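Long-range contact in multicopper oxidase (Pseudomonas thermotolerans, PDB 6VOW), which probably couples the one-electron oxidation of phenolic, lignin-related substrates to the reduction of oxygen to water at its copper centres, as laccases do: residues 399-405 / 420-426. Residues are numbered along the deposited sequence; the frame is centred on the assembly and turned at random.
Sequences VLSSDRR and NETARVA
Opposite Arg424, Leu400 and Ser401 share one place in the pairing, a classic beta bulge that shifts by one residue the antiparallel register of strands 397-402 and 422-428 in a sheet of the C-terminal cupredoxin-like domain. Arg424 O takes both bulge amides, Leu400 N at 2.8 Å and Ser401 N in a weaker, longer bond, while Arg424 N returns a bond to Ser401 O. The Arg424 side chain then folds back over the bulge. Its CB lies 3.4 Å from Ser401 OG; CG and CD skirt the same oxygen, and a bend about CG-CD (chi3 67°) brings the guanidinium round, so that NH1 gives Ser401 OG an in-plane bond of 3.0 Å. NH1 also lies near Leu400 CD2, while Leu400 CD1 packs against Ala426 CB at 3.6 Å. A leucine in place of Arg424 would probably leave Ser401 OG without this donor and free to turn. Where the strands part, Asp403 N bonds to Thr422 O, and the Arg404 and Glu421 side chains run past one another in opposite senses, their CG atoms 3.5 Å apart. Glu421, fully extended, sends its carboxylate to Gly418 N and Tyr415 OH; the edge of the Arg405 guanidinium adds a long salt bridge, NE to Glu421 OE1 at 3.8 Å. The Asp403 carboxylate also crosses to the other strand, where OD2 receives Thr422 N at 2.7 Å from above the carboxylate plane.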
loop_
_atom_site.group_PDB
_atom_site.type_symbol
_atom_site.label_atom_id
_atom_site.label_comp_id
_atom_site.label_asym_id
_atom_site.label_seq_id
_atom_site.Cartn_x
_atom_site.Cartn_y
_atom_site.Cartn_z
ATOM N N VAL A 399 -1.132 16.055 -0.021
ATOM C CA VAL A 399 -0.067 16.421 0.907
ATOM C C VAL A 399 0.346 17.823 0.609
ATOM O O VAL A 399 0.740 18.154 -0.536
ATOM C CB VAL A 399 1.145 15.521 0.694
ATOM C CG1 VAL A 399 2.247 15.828 1.703
ATOM C CG2 VAL A 399 0.718 14.085 0.824
ATOM N N LEU A 400 0.271 18.669 1.629
ATOM C CA LEU A 400 0.449 20.078 1.342
ATOM C C LEU A 400 1.908 20.443 1.592
ATOM O O LEU A 400 2.678 20.807 0.642
ATOM C CB LEU A 400 -0.491 20.902 2.200
ATOM C CG LEU A 400 -1.819 21.383 1.718
ATOM C CD1 LEU A 400 -2.562 20.279 0.990
ATOM C CD2 LEU A 400 -2.605 21.950 2.881
ATOM N N SER A 401 2.276 20.294 2.869
ATOM C CA SER A 401 3.563 20.782 3.406
ATOM C C SER A 401 4.074 19.864 4.505
ATOM O O SER A 401 3.325 19.023 5.049
ATOM C CB SER A 401 3.401 22.208 3.964
ATOM O OG SER A 401 2.328 22.294 4.886
ATOM N N SER A 402 5.357 20.042 4.824
ATOM C CA SER A 402 5.929 19.388 6.015
ATOM C C SER A 402 6.852 20.310 6.773
ATOM O O SER A 402 7.318 21.273 6.217
ATOM C CB SER A 402 6.646 18.129 5.624
ATOM O OG SER A 402 7.170 17.537 6.769
ATOM N N ASP A 403 7.068 20.032 8.054
ATOM C CA ASP A 403 8.187 20.608 8.836
ATOM C C ASP A 403 9.511 20.389 8.153
ATOM O O ASP A 403 10.365 21.263 8.105
ATOM C CB ASP A 403 8.365 19.828 10.145
ATOM C CG ASP A 403 7.634 20.414 11.315
ATOM O OD1 ASP A 403 7.343 21.641 11.289
ATOM O OD2 ASP A 403 7.399 19.617 12.285
ATOM N N ARG A 404 9.687 19.160 7.703
ATOM C CA ARG A 404 10.990 18.646 7.444
ATOM C C ARG A 404 11.233 18.735 5.960
ATOM O O ARG A 404 12.144 19.430 5.499
ATOM C CB ARG A 404 11.117 17.176 7.914
ATOM C CG ARG A 404 10.403 16.799 9.204
ATOM C CD ARG A 404 11.251 16.922 10.461
ATOM N NE ARG A 404 11.306 18.266 11.023
ATOM C CZ ARG A 404 11.619 18.552 12.291
ATOM N NH1 ARG A 404 11.918 17.591 13.177
ATOM N NH2 ARG A 404 11.636 19.826 12.671
ATOM N N ARG A 405 10.377 18.039 5.220
ATOM C CA ARG A 405 10.546 17.845 3.808
ATOM C C ARG A 405 10.088 19.128 3.105
ATOM O O ARG A 405 9.296 19.917 3.652
ATOM C CB ARG A 405 9.743 16.595 3.357
ATOM C CG ARG A 405 10.106 15.296 4.105
ATOM C CD ARG A 405 9.608 13.967 3.464
ATOM N NE ARG A 405 9.455 12.861 4.457
ATOM C CZ ARG A 405 9.682 11.546 4.268
ATOM N NH1 ARG A 405 10.087 11.037 3.098
ATOM N NH2 ARG A 405 9.503 10.718 5.296
ATOM N N ASN A 420 9.547 13.154 14.476
ATOM C CA ASN A 420 9.220 14.522 14.871
ATOM C C ASN A 420 8.713 15.396 13.752
ATOM O O ASN A 420 8.888 16.585 13.789
ATOM C CB ASN A 420 10.430 15.186 15.511
ATOM C CG ASN A 420 10.598 14.840 16.970
ATOM O OD1 ASN A 420 9.841 14.046 17.571
ATOM N ND2 ASN A 420 11.644 15.419 17.559
ATOM N N GLU A 421 8.094 14.826 12.739
ATOM C CA GLU A 421 7.649 15.643 11.634
ATOM C C GLU A 421 6.223 16.189 11.910
ATOM O O GLU A 421 5.346 15.483 12.431
ATOM C CB GLU A 421 7.717 14.839 10.334
ATOM C CG GLU A 421 7.176 15.565 9.117
ATOM C CD GLU A 421 7.251 14.781 7.808
ATOM O OE1 GLU A 421 7.722 13.579 7.721
ATOM O OE2 GLU A 421 6.821 15.433 6.819
ATOM N N THR A 422 5.981 17.453 11.546
ATOM C CA THR A 422 4.588 17.950 11.438
ATOM C C THR A 422 4.245 18.211 9.975
ATOM O O THR A 422 4.740 19.189 9.406
ATOM C CB THR A 422 4.311 19.233 12.224
ATOM O OG1 THR A 422 4.323 18.946 13.631
ATOM C CG2 THR A 422 2.937 19.819 11.835
ATOM N N ALA A 423 3.373 17.363 9.401
ATOM C CA ALA A 423 2.883 17.529 8.011
ATOM C C ALA A 423 1.376 17.960 7.907
ATOM O O ALA A 423 0.501 17.661 8.759
ATOM C CB ALA A 423 3.200 16.282 7.190
ATOM N N ARG A 424 1.096 18.738 6.879
ATOM C CA ARG A 424 -0.236 19.221 6.665
ATOM C C ARG A 424 -0.740 18.565 5.387
ATOM O O ARG A 424 -0.030 18.436 4.381
ATOM C CB ARG A 424 -0.213 20.735 6.604
ATOM C CG ARG A 424 0.026 21.352 7.968
ATOM C CD ARG A 424 0.321 22.826 7.917
ATOM N NE ARG A 424 -0.834 23.595 7.479
ATOM C CZ ARG A 424 -0.989 24.146 6.273
ATOM N NH1 ARG A 424 -0.068 24.018 5.316
ATOM N NH2 ARG A 424 -2.094 24.850 6.016
ATOM N N VAL A 425 -1.966 18.105 5.492
ATOM C CA VAL A 425 -2.573 17.207 4.552
ATOM C C VAL A 425 -4.037 17.685 4.423
ATOM O O VAL A 425 -4.649 18.088 5.415
ATOM C CB VAL A 425 -2.399 15.776 5.137
ATOM C CG1 VAL A 425 -3.623 14.923 5.019
ATOM C CG2 VAL A 425 -1.255 15.064 4.485
ATOM N N ALA A 426 -4.594 17.640 3.216
ATOM C CA ALA A 426 -5.927 18.137 2.956
ATOM C C ALA A 426 -6.780 17.200 2.083
ATOM O O ALA A 426 -6.292 16.555 1.167
ATOM C CB ALA A 426 -5.796 19.500 2.299
#